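Local coordinates for sugar ABC transporter substrate-binding protein, BlMnBP1 (Bifidobacterium animalis subsp. lactis ATCC 27673, PDB 6I5R) that binds mannobiose and probably delivers such manno-oligosaccharides to an ABC transporter for uptake, at residues A[428-431]-A[432-436]. Numbering follows the deposited sequence.
Sequences IMDE and WNQKW. With ZN (zinc ion), chain E.
Bent at both chi2 (-68°) and chi3 (100°), the side chain of Met-429 curls over Trp-432, one turn on, whose own CG lies beside its backbone N, and the methyl comes down on the indole. This is a Met-aromatic contact within one turn of helix 425-443, the C-terminal helix of a bacterial extracellular solute-binding protein. CE sits 3.6 Å from the centroid of the Trp-432 six-membered ring, only 6° off the normal, so the CH-pi contact is made over the face; SD stays higher, at a greater distance. Ile-428 runs alongside the indole and brings its CG2 to 3.6 Å from Trp-432 NE1. Beyond the helix, Tyr-244 and Phe-229 meet the indole edge-to-face and helix 409-420 packs against it, joining the C-terminal helix to its neighbours.

On the partly exposed side, Glu-431 stretches out from CG and points the same way as Lys-435. Its OE2 binds a zinc ion at 2.0 Å and receives Lys-435 NZ at 3.2 Å in a salt bridge, the ammonium arriving from above the carboxylate plane. Glu-431 OE1 lies a longer 2.6 Å from the zinc ion and also pairs with Arg-423, so two basic side chains and the metal share this carboxylate, which would probably favour its charged form.

Two waters bridge the polar flank: one donates to Asp-430 OD1 and accepts from Asn-433 ND2, the other donates to both Glu-431 O and Gln-434 OE1. Asn-433 OD1 is held by the backbone N of Phe-229. A water is also a ligand of the zinc ion, its oxygen 2.1 Å from the metal.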
loop_
_atom_site.group_PDB
_atom_site.type_symbol
_atom_site.label_atom_id
_atom_site.label_comp_id
_atom_site.label_asym_id
_atom_site.label_seq_id
_atom_site.Cartn_x
_atom_site.Cartn_y
_atom_site.Cartn_z
ATOM N N ILE A 428 4.086 -13.901 20.435
ATOM C CA ILE A 428 4.643 -13.324 19.220
ATOM C C ILE A 428 4.827 -11.827 19.392
ATOM O O ILE A 428 5.881 -11.278 19.058
ATOM C CB ILE A 428 3.753 -13.644 18.004
ATOM C CG1 ILE A 428 3.634 -15.137 17.776
ATOM C CG2 ILE A 428 4.342 -12.990 16.767
ATOM C CD1 ILE A 428 2.468 -15.536 16.849
ATOM N N MET A 429 3.815 -11.142 19.937
ATOM C CA MET A 429 3.933 -9.705 20.096
ATOM C C MET A 429 5.023 -9.351 21.099
ATOM O O MET A 429 5.716 -8.351 20.931
ATOM C CB MET A 429 2.596 -9.124 20.511
ATOM C CG MET A 429 1.523 -9.305 19.450
ATOM S SD MET A 429 1.764 -8.359 17.928
ATOM C CE MET A 429 2.454 -9.587 16.839
ATOM N N ASP A 430 5.208 -10.183 22.127
ATOM C CA ASP A 430 6.285 -9.962 23.081
ATOM C C ASP A 430 7.646 -10.071 22.411
ATOM O O ASP A 430 8.533 -9.261 22.691
ATOM C CB ASP A 430 6.188 -10.953 24.249
ATOM C CG ASP A 430 7.220 -10.689 25.323
ATOM O OD1 ASP A 430 7.350 -9.523 25.773
ATOM O OD2 ASP A 430 7.880 -11.658 25.725
ATOM N N GLU A 431 7.834 -11.058 21.526
ATOM C CA GLU A 431 9.096 -11.139 20.782
ATOM C C GLU A 431 9.353 -9.858 19.996
ATOM O O GLU A 431 10.449 -9.290 20.048
ATOM C CB GLU A 431 9.109 -12.345 19.838
ATOM C CG GLU A 431 10.504 -12.617 19.246
ATOM C CD GLU A 431 10.501 -13.499 18.000
ATOM O OE1 GLU A 431 9.441 -13.926 17.473
ATOM O OE2 GLU A 431 11.609 -13.790 17.516
ATOM N N TRP A 432 8.356 -9.392 19.246
ATOM C CA TRP A 432 8.542 -8.152 18.500
ATOM C C TRP A 432 8.830 -6.972 19.430
ATOM O O TRP A 432 9.664 -6.124 19.120
ATOM C CB TRP A 432 7.312 -7.841 17.644
ATOM C CG TRP A 432 6.909 -8.842 16.604
ATOM C CD1 TRP A 432 7.360 -10.121 16.444
ATOM C CD2 TRP A 432 5.941 -8.627 15.561
ATOM N NE1 TRP A 432 6.728 -10.704 15.373
ATOM C CE2 TRP A 432 5.848 -9.818 14.821
ATOM C CE3 TRP A 432 5.132 -7.541 15.200
ATOM C CZ2 TRP A 432 4.986 -9.954 13.741
ATOM C CZ3 TRP A 432 4.283 -7.672 14.133
ATOM C CH2 TRP A 432 4.212 -8.866 13.411
ATOM N N ASN A 433 8.103 -6.862 20.545
ATOM C CA ASN A 433 8.300 -5.721 21.432
ATOM C C ASN A 433 9.740 -5.634 21.925
ATOM O O ASN A 433 10.285 -4.539 22.074
ATOM C CB ASN A 433 7.342 -5.802 22.625
ATOM C CG ASN A 433 5.967 -5.289 22.287
ATOM O OD1 ASN A 433 5.822 -4.390 21.462
ATOM N ND2 ASN A 433 4.946 -5.844 22.931
ATOM N N GLN A 434 10.360 -6.778 22.239
ATOM C CA GLN A 434 11.710 -6.744 22.801
ATOM C C GLN A 434 12.726 -6.271 21.758
ATOM O O GLN A 434 13.633 -5.476 22.066
ATOM C CB GLN A 434 12.040 -8.134 23.379
ATOM C CG GLN A 434 11.248 -8.405 24.659
ATOM C CD GLN A 434 10.996 -9.872 25.008
ATOM O OE1 GLN A 434 11.373 -10.792 24.272
ATOM N NE2 GLN A 434 10.336 -10.084 26.145
ATOM N N LYS A 435 12.545 -6.683 20.503
ATOM C CA LYS A 435 13.411 -6.210 19.431
ATOM C C LYS A 435 13.157 -4.741 19.140
ATOM O O LYS A 435 14.103 -3.972 18.923
ATOM C CB LYS A 435 13.207 -7.040 18.164
ATOM C CG LYS A 435 13.722 -8.483 18.318
ATOM C CD LYS A 435 13.559 -9.351 17.085
ATOM C CE LYS A 435 14.055 -10.777 17.371
ATOM N NZ LYS A 435 13.740 -11.721 16.250
ATOM N N TRP A 436 11.885 -4.330 19.119
ATOM C CA TRP A 436 11.568 -2.924 18.892
ATOM C C TRP A 436 12.063 -2.067 20.038
ATOM O O TRP A 436 12.638 -0.998 19.818
ATOM C CB TRP A 436 10.063 -2.751 18.748
ATOM C CG TRP A 436 9.639 -1.450 18.248
ATOM C CD1 TRP A 436 9.199 -0.397 18.990
ATOM C CD2 TRP A 436 9.534 -1.056 16.886
ATOM N NE1 TRP A 436 8.842 0.641 18.172
ATOM C CE2 TRP A 436 9.042 0.258 16.872
ATOM C CE3 TRP A 436 9.839 -1.678 15.676
ATOM C CZ2 TRP A 436 8.847 0.959 15.704
ATOM C CZ3 TRP A 436 9.636 -0.987 14.531
ATOM C CH2 TRP A 436 9.157 0.326 14.544
HETATM ZN ZN ZN E . 11.300 -14.270 15.620
HETATM O O HOH W 1 5.371 -7.541 25.287
HETATM O O HOH W 2 12.782 -10.522 21.485
HETATM O O HOH W 3 13.244 -14.288 14.850
#